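Local atomic coordinates of metallo-beta-lactamase FIM-1 (Pseudomonas aeruginosa, PDB entry 6V3Q), a protein that probably hydrolyses the amide bond of beta-lactam antibiotics with the help of zinc, giving a substituted beta-amino acid. Residues L122-E127 with L136-P141. Residues are numbered along the deposited sequence; the frame is centred on the assembly and turned at random.
Sequences LIFDSE and LVIFDP
The ring of Phe-124 lies against strand 137-139 and the residue that follows it, with different partners at face and edge. Over one face stands the methylene of Asp-140: CB is 3.9 Å from the centroid of the Phe-124 ring and 13° off its normal, a CH-pi contact. With CG anti to the backbone N (chi1 179°), the carboxylate of Asp-140 is carried outward from that face, farther from the ring than the methylene, its plane turned 41° from the ring's. At the edge, in plane, the carbonyl O of Ile-138 comes within 3.5 Å of CE2 of Phe-124, probably suiting the weakly positive ring hydrogens.

CG2 of Ile-138 touches both neighbours, 4.0 Å from CE2 of Phe-124 and 3.8 Å from CD1 of Leu-122. Leu-122 crosses the isoleucine at about a right angle, and its CD2 meets CD1 of Ile-138. Farther along the loop, the carbonyl O of Glu-127 approaches the edge of the Phe-139 ring, 3.6 Å from CE1.

Mainly apolar packing, with two carbonyl oxygens at ring edges, joins strand 137-139 to the loop that leads from strand 120-121, at the edge of one sheet of this metallo-beta-lactamase fold, to strand 129-130, at the edge of the other. Strand 137-139 runs between 129-130 and 151-154; Ile-138 packs on Thr-130 and Val-152, while Phe-139 reaches Val-151 and Arg-195 of helix 185-195. Past the strand, the side chain of Asp-140 lies about 10 Å from that of the zinc ligand His-81, and Pro-141 rests on Ala-188 and Val-192 of that helix.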
loop_
_atom_site.group_PDB
_atom_site.type_symbol
_atom_site.label_atom_id
_atom_site.label_comp_id
_atom_site.label_asym_id
_atom_site.label_seq_id
_atom_site.Cartn_x
_atom_site.Cartn_y
_atom_site.Cartn_z
ATOM N N LEU A 122 17.205 7.022 26.878
ATOM C CA LEU A 122 16.345 7.882 27.676
ATOM C C LEU A 122 16.361 7.432 29.133
ATOM O O LEU A 122 16.456 6.241 29.438
ATOM C CB LEU A 122 14.918 7.868 27.126
ATOM C CG LEU A 122 14.696 8.552 25.774
ATOM C CD1 LEU A 122 13.360 8.152 25.172
ATOM C CD2 LEU A 122 14.778 10.062 25.925
ATOM N N ILE A 123 16.282 8.402 30.038
ATOM C CA ILE A 123 16.267 8.140 31.473
ATOM C C ILE A 123 14.919 8.609 32.004
ATOM O O ILE A 123 14.669 9.817 32.104
ATOM C CB ILE A 123 17.428 8.828 32.206
ATOM C CG1 ILE A 123 18.769 8.325 31.663
ATOM C CG2 ILE A 123 17.337 8.579 33.704
ATOM C CD1 ILE A 123 19.964 8.725 32.500
ATOM N N PHE A 124 14.054 7.660 32.342
ATOM C CA PHE A 124 12.718 7.964 32.826
ATOM C C PHE A 124 12.713 8.096 34.342
ATOM O O PHE A 124 13.491 7.446 35.046
ATOM C CB PHE A 124 11.730 6.877 32.401
ATOM C CG PHE A 124 11.472 6.836 30.922
ATOM C CD1 PHE A 124 12.144 5.938 30.107
ATOM C CD2 PHE A 124 10.553 7.695 30.344
ATOM C CE1 PHE A 124 11.905 5.902 28.743
ATOM C CE2 PHE A 124 10.310 7.664 28.982
ATOM C CZ PHE A 124 10.987 6.767 28.183
ATOM N N ASP A 125 11.825 8.952 34.841
ATOM C CA ASP A 125 11.653 9.114 36.274
ATOM C C ASP A 125 10.643 8.084 36.782
ATOM O O ASP A 125 10.145 7.245 36.028
ATOM C CB ASP A 125 11.240 10.552 36.604
ATOM C CG ASP A 125 9.878 10.932 36.026
ATOM O OD1 ASP A 125 9.412 12.055 36.321
ATOM O OD2 ASP A 125 9.266 10.120 35.300
ATOM N N SER A 126 10.331 8.150 38.078
ATOM C CA SER A 126 9.433 7.164 38.673
ATOM C C SER A 126 8.017 7.242 38.114
ATOM O O SER A 126 7.238 6.304 38.306
ATOM C CB SER A 126 9.411 7.327 40.195
ATOM O OG SER A 126 9.125 8.665 40.558
ATOM N N GLU A 127 7.664 8.331 37.432
ATOM C CA GLU A 127 6.381 8.443 36.754
ATOM C C GLU A 127 6.469 8.091 35.274
ATOM O O GLU A 127 5.523 8.365 34.526
ATOM C CB GLU A 127 5.802 9.849 36.927
ATOM C CG GLU A 127 5.082 10.055 38.251
ATOM C CD GLU A 127 5.860 10.921 39.218
ATOM O OE1 GLU A 127 5.607 12.143 39.259
ATOM O OE2 GLU A 127 6.725 10.383 39.940
ATOM N N LEU A 136 8.318 18.565 24.625
ATOM C CA LEU A 136 7.813 17.202 24.532
ATOM C C LEU A 136 7.831 16.556 25.912
ATOM O O LEU A 136 8.765 16.749 26.694
ATOM C CB LEU A 136 8.647 16.355 23.562
ATOM C CG LEU A 136 9.058 16.786 22.154
ATOM C CD1 LEU A 136 9.678 15.605 21.405
ATOM C CD2 LEU A 136 7.909 17.370 21.350
ATOM N N VAL A 137 6.784 15.799 26.217
ATOM C CA VAL A 137 6.816 14.842 27.315
ATOM C C VAL A 137 6.935 13.458 26.698
ATOM O O VAL A 137 6.039 13.012 25.970
ATOM C CB VAL A 137 5.577 14.948 28.218
ATOM C CG1 VAL A 137 5.571 13.810 29.234
ATOM C CG2 VAL A 137 5.559 16.287 28.939
ATOM N N ILE A 138 8.056 12.795 26.952
ATOM C CA ILE A 138 8.275 11.434 26.483
ATOM C C ILE A 138 7.830 10.491 27.592
ATOM O O ILE A 138 8.336 10.563 28.717
ATOM C CB ILE A 138 9.744 11.203 26.103
ATOM C CG1 ILE A 138 10.164 12.177 24.996
ATOM C CG2 ILE A 138 9.950 9.765 25.656
ATOM C CD1 ILE A 138 11.655 12.280 24.800
ATOM N N PHE A 139 6.886 9.614 27.274
ATOM C CA PHE A 139 6.214 8.778 28.256
ATOM C C PHE A 139 6.371 7.312 27.881
ATOM O O PHE A 139 6.270 6.946 26.705
ATOM C CB PHE A 139 4.730 9.154 28.344
ATOM C CG PHE A 139 3.949 8.347 29.340
ATOM C CD1 PHE A 139 4.151 8.517 30.699
ATOM C CD2 PHE A 139 2.998 7.433 28.920
ATOM C CE1 PHE A 139 3.427 7.774 31.623
ATOM C CE2 PHE A 139 2.273 6.689 29.835
ATOM C CZ PHE A 139 2.487 6.864 31.186
ATOM N N ASP A 140 6.625 6.476 28.889
ATOM C CA ASP A 140 6.801 5.039 28.699
ATOM C C ASP A 140 5.596 4.304 29.269
ATOM O O ASP A 140 5.475 4.172 30.497
ATOM C CB ASP A 140 8.090 4.563 29.375
ATOM C CG ASP A 140 8.313 3.065 29.223
ATOM O OD1 ASP A 140 7.693 2.442 28.334
ATOM O OD2 ASP A 140 9.111 2.499 30.001
ATOM N N PRO A 141 4.680 3.812 28.436
ATOM C CA PRO A 141 3.458 3.176 28.940
ATOM C C PRO A 141 3.548 1.672 29.142
ATOM O O PRO A 141 2.566 1.074 29.595
ATOM C CB PRO A 141 2.452 3.506 27.833
ATOM C CG PRO A 141 3.277 3.464 26.589
ATOM C CD PRO A 141 4.669 3.929 26.967
#